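Local coordinates for dihydropyrimidinase (Brevibacillus agri, PDB 3SFW), which probably catalyses the reversible, zinc-dependent hydrolytic ring opening of dihydropyrimidines at a two-metal centre, as expected of a cyclic amidohydrolase, at residues H183-T194 with T211-T221; T311-F319 with P336-R345. All blocks are in the same frame, centred on the assembly; numbering follows the deposited sequence.

Contact 1 of 2, residues H183-T194 with T211-T221; sequences HAENGDVLDYLT and TRPPEAEGEAT. With ZN (zinc ion), chain D.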
loop_
_atom_site.group_PDB
_atom_site.type_symbol
_atom_site.label_atom_id
_atom_site.label_comp_id
_atom_site.label_asym_id
_atom_site.label_seq_id
_atom_site.Cartn_x
_atom_site.Cartn_y
_atom_site.Cartn_z
ATOM N N HIS A 183 2.492 1.365 -24.187
ATOM C CA HIS A 183 3.593 0.419 -23.959
ATOM C C HIS A 183 4.449 1.046 -22.851
ATOM O O HIS A 183 5.149 2.042 -23.099
ATOM C CB HIS A 183 4.464 0.246 -25.254
ATOM C CG HIS A 183 5.683 -0.612 -25.038
ATOM N ND1 HIS A 183 5.889 -1.819 -25.686
ATOM C CD2 HIS A 183 6.740 -0.446 -24.196
ATOM C CE1 HIS A 183 7.041 -2.334 -25.278
ATOM N NE2 HIS A 183 7.565 -1.534 -24.362
ATOM N N ALA A 184 4.375 0.482 -21.637
ATOM C CA ALA A 184 4.935 1.181 -20.460
ATOM C C ALA A 184 6.250 0.519 -20.028
ATOM O O ALA A 184 6.272 -0.302 -19.099
ATOM C CB ALA A 184 3.909 1.181 -19.270
ATOM N N GLU A 185 7.354 0.960 -20.620
ATOM C CA GLU A 185 8.699 0.741 -20.005
ATOM C C GLU A 185 9.412 2.073 -20.119
ATOM O O GLU A 185 9.244 2.779 -21.148
ATOM C CB GLU A 185 9.537 -0.284 -20.784
ATOM C CG GLU A 185 8.942 -1.711 -20.871
ATOM C CD GLU A 185 9.771 -2.578 -21.782
ATOM O OE1 GLU A 185 9.700 -2.381 -23.040
ATOM O OE2 GLU A 185 10.582 -3.374 -21.223
ATOM N N ASN A 186 10.309 2.353 -19.166
ATOM C CA ASN A 186 11.046 3.624 -19.281
ATOM C C ASN A 186 12.112 3.524 -20.370
ATOM O O ASN A 186 13.144 2.845 -20.206
ATOM C CB ASN A 186 11.646 4.042 -17.932
ATOM C CG ASN A 186 12.230 5.432 -17.994
ATOM O OD1 ASN A 186 13.149 5.689 -18.775
ATOM N ND2 ASN A 186 11.710 6.327 -17.188
ATOM N N GLY A 187 11.856 4.150 -21.511
ATOM C CA GLY A 187 12.786 4.005 -22.637
ATOM C C GLY A 187 14.174 4.580 -22.384
ATOM O O GLY A 187 15.123 4.194 -23.069
ATOM N N ASP A 188 14.281 5.582 -21.518
ATOM C CA ASP A 188 15.620 6.176 -21.265
ATOM C C ASP A 188 16.479 5.283 -20.398
ATOM O O ASP A 188 17.701 5.120 -20.642
ATOM C CB ASP A 188 15.490 7.547 -20.643
ATOM C CG ASP A 188 14.947 8.580 -21.640
ATOM O OD1 ASP A 188 15.476 8.661 -22.776
ATOM O OD2 ASP A 188 13.995 9.281 -21.307
ATOM N N VAL A 189 15.860 4.684 -19.396
ATOM C CA VAL A 189 16.564 3.702 -18.559
ATOM C C VAL A 189 17.011 2.561 -19.449
ATOM O O VAL A 189 18.156 2.133 -19.378
ATOM C CB VAL A 189 15.617 3.118 -17.438
ATOM C CG1 VAL A 189 16.261 1.823 -16.802
ATOM C CG2 VAL A 189 15.354 4.160 -16.389
ATOM N N LEU A 190 16.104 2.060 -20.298
ATOM C CA LEU A 190 16.444 0.924 -21.175
ATOM C C LEU A 190 17.584 1.267 -22.164
ATOM O O LEU A 190 18.512 0.454 -22.386
ATOM C CB LEU A 190 15.198 0.477 -21.969
ATOM C CG LEU A 190 14.344 -0.573 -21.232
ATOM C CD1 LEU A 190 14.177 -0.244 -19.723
ATOM C CD2 LEU A 190 12.987 -0.701 -21.927
ATOM N N ASP A 191 17.506 2.450 -22.765
ATOM C CA ASP A 191 18.550 2.865 -23.746
ATOM C C ASP A 191 19.944 2.857 -23.097
ATOM O O ASP A 191 20.907 2.319 -23.689
ATOM C CB ASP A 191 18.252 4.265 -24.326
ATOM C CG ASP A 191 19.209 4.649 -25.469
ATOM O OD1 ASP A 191 20.057 5.553 -25.275
ATOM O OD2 ASP A 191 19.057 4.097 -26.576
ATOM N N TYR A 192 20.017 3.316 -21.840
ATOM C CA TYR A 192 21.315 3.408 -21.133
ATOM C C TYR A 192 21.790 2.022 -20.788
ATOM O O TYR A 192 22.931 1.661 -21.110
ATOM C CB TYR A 192 21.207 4.218 -19.838
ATOM C CG TYR A 192 22.547 4.273 -19.133
ATOM C CD1 TYR A 192 23.534 5.155 -19.564
ATOM C CD2 TYR A 192 22.885 3.299 -18.195
ATOM C CE1 TYR A 192 24.805 5.160 -18.957
ATOM C CE2 TYR A 192 24.151 3.261 -17.614
ATOM C CZ TYR A 192 25.087 4.211 -17.977
ATOM O OH TYR A 192 26.340 4.142 -17.398
ATOM N N LEU A 193 20.888 1.193 -20.240
ATOM C CA LEU A 193 21.287 -0.188 -19.883
ATOM C C LEU A 193 21.740 -1.024 -21.065
ATOM O O LEU A 193 22.684 -1.804 -20.946
ATOM C CB LEU A 193 20.193 -0.909 -19.092
ATOM C CG LEU A 193 19.838 -0.286 -17.720
ATOM C CD1 LEU A 193 18.637 -1.074 -17.089
ATOM C CD2 LEU A 193 21.042 -0.241 -16.719
ATOM N N THR A 194 21.064 -0.914 -22.205
ATOM C CA THR A 194 21.441 -1.749 -23.354
ATOM C C THR A 194 22.813 -1.325 -23.878
ATOM O O THR A 194 23.608 -2.167 -24.259
ATOM C CB THR A 194 20.470 -1.701 -24.538
ATOM O OG1 THR A 194 20.479 -0.394 -25.110
ATOM C CG2 THR A 194 19.055 -2.091 -24.115
ATOM N N THR A 211 18.492 -5.943 -19.409
ATOM C CA THR A 211 18.597 -4.518 -19.659
ATOM C C THR A 211 17.201 -3.827 -19.630
ATOM O O THR A 211 17.092 -2.614 -19.873
ATOM C CB THR A 211 19.227 -4.231 -21.054
ATOM O OG1 THR A 211 18.527 -4.961 -22.079
ATOM C CG2 THR A 211 20.734 -4.658 -21.091
ATOM N N ARG A 212 16.159 -4.623 -19.391
ATOM C CA ARG A 212 14.797 -4.053 -19.178
ATOM C C ARG A 212 14.157 -4.527 -17.876
ATOM O O ARG A 212 13.144 -5.242 -17.913
ATOM C CB ARG A 212 13.877 -4.433 -20.346
ATOM C CG ARG A 212 14.590 -4.438 -21.694
ATOM C CD ARG A 212 13.669 -4.977 -22.800
ATOM N NE ARG A 212 12.701 -3.979 -23.271
ATOM C CZ ARG A 212 12.912 -3.138 -24.298
ATOM N NH1 ARG A 212 14.071 -3.171 -24.989
ATOM N NH2 ARG A 212 11.936 -2.316 -24.710
ATOM N N PRO A 213 14.707 -4.121 -16.708
ATOM C CA PRO A 213 14.220 -4.731 -15.464
ATOM C C PRO A 213 12.776 -4.368 -15.157
ATOM O O PRO A 213 12.263 -3.350 -15.666
ATOM C CB PRO A 213 15.129 -4.136 -14.382
ATOM C CG PRO A 213 16.241 -3.438 -15.097
ATOM C CD PRO A 213 15.716 -3.075 -16.450
ATOM N N PRO A 214 12.108 -5.183 -14.340
ATOM C CA PRO A 214 10.665 -4.935 -14.115
ATOM C C PRO A 214 10.376 -3.581 -13.503
ATOM O O PRO A 214 9.299 -3.026 -13.699
ATOM C CB PRO A 214 10.238 -6.075 -13.164
ATOM C CG PRO A 214 11.507 -6.770 -12.770
ATOM C CD PRO A 214 12.572 -6.452 -13.752
ATOM N N GLU A 215 11.312 -3.069 -12.693
ATOM C CA GLU A 215 11.152 -1.749 -12.117
ATOM C C GLU A 215 10.950 -0.672 -13.186
ATOM O O GLU A 215 10.280 0.309 -12.912
ATOM C CB GLU A 215 12.346 -1.412 -11.227
ATOM C CG GLU A 215 12.418 -2.317 -9.950
ATOM C CD GLU A 215 13.051 -3.743 -10.123
ATOM O OE1 GLU A 215 13.575 -4.131 -11.198
ATOM O OE2 GLU A 215 13.007 -4.496 -9.122
ATOM N N ALA A 216 11.524 -0.869 -14.372
ATOM C CA ALA A 216 11.403 0.100 -15.486
ATOM C C ALA A 216 9.973 0.078 -16.076
ATOM O O ALA A 216 9.463 1.102 -16.565
ATOM C CB ALA A 216 12.441 -0.232 -16.593
ATOM N N GLU A 217 9.383 -1.121 -16.098
ATOM C CA GLU A 217 7.996 -1.279 -16.534
ATOM C C GLU A 217 7.104 -0.724 -15.451
ATOM O O GLU A 217 6.144 0.014 -15.723
ATOM C CB GLU A 217 7.666 -2.741 -16.816
ATOM C CG GLU A 217 6.174 -2.932 -17.086
ATOM C CD GLU A 217 5.783 -4.377 -17.360
ATOM O OE1 GLU A 217 6.610 -5.190 -17.823
ATOM O OE2 GLU A 217 4.607 -4.680 -17.197
ATOM N N GLY A 218 7.413 -1.028 -14.196
ATOM C CA GLY A 218 6.610 -0.462 -13.099
ATOM C C GLY A 218 6.611 1.073 -13.162
ATOM O O GLY A 218 5.568 1.733 -12.948
ATOM N N GLU A 219 7.796 1.648 -13.309
ATOM C CA GLU A 219 7.887 3.117 -13.303
ATOM C C GLU A 219 7.039 3.761 -14.416
ATOM O O GLU A 219 6.225 4.653 -14.165
ATOM C CB GLU A 219 9.339 3.583 -13.452
ATOM C CG GLU A 219 9.497 5.134 -13.338
ATOM C CD GLU A 219 9.078 5.862 -14.601
ATOM O OE1 GLU A 219 9.424 5.407 -15.726
ATOM O OE2 GLU A 219 8.310 6.861 -14.450
ATOM N N ALA A 220 7.157 3.236 -15.617
ATOM C CA ALA A 220 6.420 3.843 -16.742
ATOM C C ALA A 220 4.925 3.597 -16.585
ATOM O O ALA A 220 4.102 4.428 -16.987
ATOM C CB ALA A 220 6.939 3.286 -18.077
ATOM N N THR A 221 4.564 2.421 -16.049
ATOM C CA THR A 221 3.131 2.161 -15.760
ATOM C C THR A 221 2.631 3.224 -14.791
ATOM O O THR A 221 1.552 3.816 -14.987
ATOM C CB THR A 221 2.940 0.721 -15.166
ATOM O OG1 THR A 221 3.400 -0.221 -16.146
ATOM C CG2 THR A 221 1.477 0.483 -14.855
HETATM ZN ZN ZN D . 4.645 -3.143 -26.927
HETATM O O HOH W 1 10.732 -3.586 -18.505
HETATM O O HOH W 2 5.543 -2.700 -28.777
HETATM O O HOH W 3 6.333 -4.576 -27.249
#

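Contact 2 of 2, residues T311-F319 with P336-R345; sequences TVGSDHCPF and PNGGPIIEDR. With ZN (zinc ion), chain F.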
loop_
_atom_site.group_PDB
_atom_site.type_symbol
_atom_site.label_atom_id
_atom_site.label_comp_id
_atom_site.label_asym_id
_atom_site.label_seq_id
_atom_site.Cartn_x
_atom_site.Cartn_y
_atom_site.Cartn_z
ATOM N N THR A 311 -8.188 -8.048 -19.860
ATOM C CA THR A 311 -8.118 -8.616 -21.232
ATOM C C THR A 311 -6.819 -9.400 -21.446
ATOM O O THR A 311 -5.806 -9.206 -20.744
ATOM C CB THR A 311 -8.139 -7.522 -22.333
ATOM O OG1 THR A 311 -6.975 -6.674 -22.149
ATOM C CG2 THR A 311 -9.432 -6.685 -22.240
ATOM N N VAL A 312 -6.851 -10.268 -22.461
ATOM C CA VAL A 312 -5.607 -10.928 -22.918
ATOM C C VAL A 312 -5.477 -10.712 -24.420
ATOM O O VAL A 312 -6.383 -11.061 -25.203
ATOM C CB VAL A 312 -5.606 -12.436 -22.617
ATOM C CG1 VAL A 312 -4.322 -13.101 -23.249
ATOM C CG2 VAL A 312 -5.639 -12.690 -21.119
ATOM N N GLY A 313 -4.369 -10.094 -24.819
ATOM C CA GLY A 313 -4.059 -9.950 -26.227
ATOM C C GLY A 313 -2.793 -10.750 -26.511
ATOM O O GLY A 313 -2.133 -11.215 -25.578
ATOM N N SER A 314 -2.441 -10.919 -27.782
ATOM C CA SER A 314 -1.250 -11.754 -28.111
ATOM C C SER A 314 0.047 -10.925 -28.205
ATOM O O SER A 314 1.123 -11.458 -27.898
ATOM C CB SER A 314 -1.448 -12.507 -29.451
ATOM O OG SER A 314 -1.661 -11.566 -30.494
ATOM N N ASP A 315 -0.039 -9.656 -28.654
ATOM C CA ASP A 315 1.177 -8.912 -29.135
ATOM C C ASP A 315 1.853 -9.763 -30.237
ATOM O O ASP A 315 3.097 -9.900 -30.311
ATOM C CB ASP A 315 2.177 -8.522 -27.997
ATOM C CG ASP A 315 3.204 -7.480 -28.430
ATOM O OD1 ASP A 315 2.943 -6.751 -29.433
ATOM O OD2 ASP A 315 4.289 -7.418 -27.766
ATOM N N HIS A 316 1.034 -10.297 -31.125
ATOM C CA HIS A 316 1.575 -11.113 -32.237
ATOM C C HIS A 316 2.477 -10.214 -33.094
ATOM O O HIS A 316 2.012 -9.237 -33.684
ATOM C CB HIS A 316 0.429 -11.626 -33.117
ATOM C CG HIS A 316 0.887 -12.567 -34.187
ATOM N ND1 HIS A 316 1.500 -13.771 -33.893
ATOM C CD2 HIS A 316 0.802 -12.496 -35.533
ATOM C CE1 HIS A 316 1.794 -14.395 -35.021
ATOM N NE2 HIS A 316 1.392 -13.634 -36.034
ATOM N N CYS A 317 3.760 -10.570 -33.193
ATOM C CA CYS A 317 4.712 -9.675 -33.851
ATOM C C CYS A 317 5.847 -10.632 -34.358
ATOM O O CYS A 317 6.971 -10.587 -33.860
ATOM C CB CYS A 317 5.211 -8.642 -32.819
ATOM S SG CYS A 317 6.173 -7.256 -33.572
ATOM N N PRO A 318 5.510 -11.518 -35.311
ATOM C CA PRO A 318 6.378 -12.676 -35.593
ATOM C C PRO A 318 7.573 -12.341 -36.506
ATOM O O PRO A 318 7.441 -11.570 -37.478
ATOM C CB PRO A 318 5.424 -13.660 -36.280
ATOM C CG PRO A 318 4.482 -12.713 -37.050
ATOM C CD PRO A 318 4.217 -11.624 -36.015
ATOM N N PHE A 319 8.719 -12.942 -36.195
ATOM C CA PHE A 319 9.879 -12.913 -37.097
ATOM C C PHE A 319 10.447 -14.317 -37.113
ATOM O O PHE A 319 10.605 -14.944 -36.048
ATOM C CB PHE A 319 10.933 -11.962 -36.536
ATOM C CG PHE A 319 10.466 -10.535 -36.415
ATOM C CD1 PHE A 319 10.452 -9.699 -37.537
ATOM C CD2 PHE A 319 10.022 -10.028 -35.183
ATOM C CE1 PHE A 319 9.973 -8.377 -37.445
ATOM C CE2 PHE A 319 9.573 -8.672 -35.064
ATOM C CZ PHE A 319 9.599 -7.837 -36.195
ATOM N N PRO A 336 15.095 -8.498 -33.970
ATOM C CA PRO A 336 13.779 -7.874 -34.082
ATOM C C PRO A 336 12.876 -8.409 -32.960
ATOM O O PRO A 336 12.869 -9.609 -32.678
ATOM C CB PRO A 336 13.288 -8.306 -35.471
ATOM C CG PRO A 336 14.196 -9.519 -35.868
ATOM C CD PRO A 336 15.500 -9.195 -35.216
ATOM N N ASN A 337 12.261 -7.500 -32.213
ATOM C CA ASN A 337 11.520 -7.887 -30.977
ATOM C C ASN A 337 10.093 -8.332 -31.338
ATOM O O ASN A 337 9.375 -7.619 -32.050
ATOM C CB ASN A 337 11.351 -6.679 -30.036
ATOM C CG ASN A 337 12.615 -6.261 -29.308
ATOM O OD1 ASN A 337 12.512 -5.471 -28.391
ATOM N ND2 ASN A 337 13.804 -6.700 -29.758
ATOM N N GLY A 338 9.672 -9.488 -30.853
ATOM C CA GLY A 338 8.287 -9.961 -31.088
ATOM C C GLY A 338 8.181 -11.461 -31.121
ATOM O O GLY A 338 9.105 -12.164 -31.567
ATOM N N GLY A 339 7.028 -11.976 -30.701
ATOM C CA GLY A 339 6.789 -13.439 -30.773
ATOM C C GLY A 339 5.586 -13.856 -31.610
ATOM O O GLY A 339 4.722 -13.010 -31.916
ATOM N N PRO A 340 5.503 -15.156 -32.001
ATOM C CA PRO A 340 4.357 -15.672 -32.729
ATOM C C PRO A 340 3.347 -16.228 -31.783
ATOM O O PRO A 340 3.482 -17.369 -31.313
ATOM C CB PRO A 340 4.951 -16.805 -33.633
ATOM C CG PRO A 340 6.485 -16.817 -33.319
ATOM C CD PRO A 340 6.588 -16.153 -31.923
ATOM N N ILE A 341 2.366 -15.394 -31.450
ATOM C CA ILE A 341 1.475 -15.668 -30.337
ATOM C C ILE A 341 -0.020 -15.739 -30.775
ATOM O O ILE A 341 -0.881 -16.216 -30.025
ATOM C CB ILE A 341 1.649 -14.540 -29.237
ATOM C CG1 ILE A 341 3.116 -14.244 -28.924
ATOM C CG2 ILE A 341 0.877 -14.924 -27.921
ATOM C CD1 ILE A 341 3.872 -15.477 -28.322
ATOM N N ILE A 342 -0.340 -15.262 -31.969
ATOM C CA ILE A 342 -1.774 -15.073 -32.295
ATOM C C ILE A 342 -2.584 -16.377 -32.246
ATOM O O ILE A 342 -3.749 -16.387 -31.831
ATOM C CB ILE A 342 -1.959 -14.324 -33.617
ATOM C CG1 ILE A 342 -3.337 -13.642 -33.667
ATOM C CG2 ILE A 342 -1.766 -15.284 -34.858
ATOM C CD1 ILE A 342 -3.428 -12.644 -34.897
ATOM N N GLU A 343 -1.973 -17.488 -32.669
ATOM C CA GLU A 343 -2.745 -18.671 -32.898
ATOM C C GLU A 343 -3.075 -19.434 -31.608
ATOM O O GLU A 343 -4.147 -20.039 -31.486
ATOM C CB GLU A 343 -1.987 -19.596 -33.848
ATOM C CG GLU A 343 -2.820 -20.817 -34.253
ATOM C CD GLU A 343 -2.261 -21.530 -35.484
ATOM O OE1 GLU A 343 -1.371 -20.971 -36.168
ATOM O OE2 GLU A 343 -2.746 -22.649 -35.772
ATOM N N ASP A 344 -2.210 -19.318 -30.615
ATOM C CA ASP A 344 -2.355 -20.163 -29.410
ATOM C C ASP A 344 -2.990 -19.462 -28.223
ATOM O O ASP A 344 -3.222 -20.098 -27.146
ATOM C CB ASP A 344 -1.034 -20.812 -29.066
ATOM C CG ASP A 344 -0.551 -21.696 -30.187
ATOM O OD1 ASP A 344 -1.361 -22.546 -30.664
ATOM O OD2 ASP A 344 0.567 -21.446 -30.672
ATOM N N ARG A 345 -3.342 -18.190 -28.424
ATOM C CA ARG A 345 -3.865 -17.365 -27.296
ATOM C C ARG A 345 -5.083 -18.043 -26.628
ATOM O O ARG A 345 -5.115 -18.186 -25.373
ATOM C CB ARG A 345 -4.272 -15.948 -27.776
ATOM C CG ARG A 345 -4.909 -15.092 -26.643
ATOM C CD ARG A 345 -5.321 -13.685 -27.176
ATOM N NE ARG A 345 -6.347 -13.805 -28.199
ATOM C CZ ARG A 345 -7.571 -13.285 -28.118
ATOM N NH1 ARG A 345 -7.928 -12.565 -27.043
ATOM N NH2 ARG A 345 -8.445 -13.505 -29.115
HETATM ZN ZN ZN F . 2.738 -4.632 -29.355
HETATM O O HOH W 4 5.317 -10.654 -28.915
HETATM O O HOH W 5 8.773 -14.083 -33.588
#

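Contact 1 of 2, residues H183-T194 with T211-T221
Ala184, Glu185 and Asn186 run close against the first turns of helix 214-221, the CA atoms of Glu185 and Glu217 being 4.1 Å apart, and Asn186 N donates to Ala216 O over 3.0 Å. Ala220 CB sits against the backbone of Ala184 and Glu185, and Glu217 CA makes a CA-H...O contact with Ala184 O. The polar centre is Glu185, whose extended chain brings its carboxylate to the side of the Arg212 guanidinium. Arg212, its chain bent at chi3 (79°) to turn the group side-on, grips it with two nitrogens: NH2 gives OE1 a 2.8 Å bond of 165°, and NE reaches OE2 at 3.0 Å, both on syn sides. His183 NE2 donates to the same Glu185 OE1 over 2.7 Å on the anti side, so that it and Arg212 NH2 reach this oxygen from opposite faces of the carboxylate plane.

The result is a second shell in a TIM-barrel amidohydrolase: His183 follows strand 180-182 and binds zinc through ND1 at 2.2 Å, a metal shared with His239 and the carboxylated Lys150. The bond from NE2 to Glu185, in the ring plane, and the zinc at ND1 together set the turn of the imidazole. The negative charge of Glu185 probably makes the imidazole a stronger ligand, an effect that Arg212 would temper.

Leu190 lays CD2 over one face of the guanidinium, 3.4 Å from Arg212 CZ, and turns CD1 to Ala216 CB. Farther along the helix, Leu193 CD1 rests against CD of the Pro213 ring. Asn186 divides its amide: OD1 caps helix 187-194 by accepting from Val189 N, whereas ND2 gives Glu219 OE1 a bond of 168° from above the carboxylate plane. Glu219 also pairs with Arg223, and Asn186 ND2 with Asp163 of a neighbouring subunit.

Contact 2 of 2, residues T311-F319 with P336-R345
His316 turns one face of its imidazole to Ile342, whose CG2 stands over the ring centre in a CH-pi contact, 3.6 Å from the centroid. Pro318 CD lies against the opposite face, nearer the rim. At the ring edge Ile341 N donates to ND1 over 3.1 Å, exactly in the ring plane, while NE2 is hydrogen-bonded to Asp72; CG anti to the backbone nitrogen (chi1 -174°) carries the ring across to 340-342. With an alanine here, Ile341 N would probably lose its acceptor and Asp72 its partner, and a gap would open between Ile342 and Pro318.

Along the backbone, Cys317 N makes a nearly straight bond (173°) to Gly339 O. Gly338 CA lies 3.1 Å from Cys317 O, and a CB there would clash with that oxygen. The Phe319 ring takes Pro336 CB over its centre, and Asn337 O approaches its edge. At the other end Arg345 brings NH1 to 2.8 Å from Val312 O at the end of strand 311-312.

Between these holds sits Asp315, which binds zinc through OD1 at 2.1 Å together with His58, His60 and the carboxylated Lys150, on the loop following a barrel strand, as is usual in amidohydrolases. A water donates to its backbone O and accepts from Gly339 N. His316 ND1, accepting from Ile341 N, probably carries no proton, consistent with a neutral imidazole whose N-H at NE2 faces Asp72.

The N-terminal strands and the first barrel strands come before strand 180-182, from which the chain enters contact 1. There 183-194 is rejoined by 211-221 after sixteen mostly helical residues, which closes a loop and ties helices 187-199 and 214-230 together. Strands 234-237 and 258-263 follow before strand 311-312 opens contact 2, which closes a second excursion of sixteen residues, with helix 321-325 within it, and leads into helix 345-354. The contacts neither nest nor cross: they stand in series, their centres 20 Å apart. Each holds the segment that follows a barrel strand, 180-182 in contact 1 and 311-312 in contact 2, and each supplies a ligand to one of the two zinc ions.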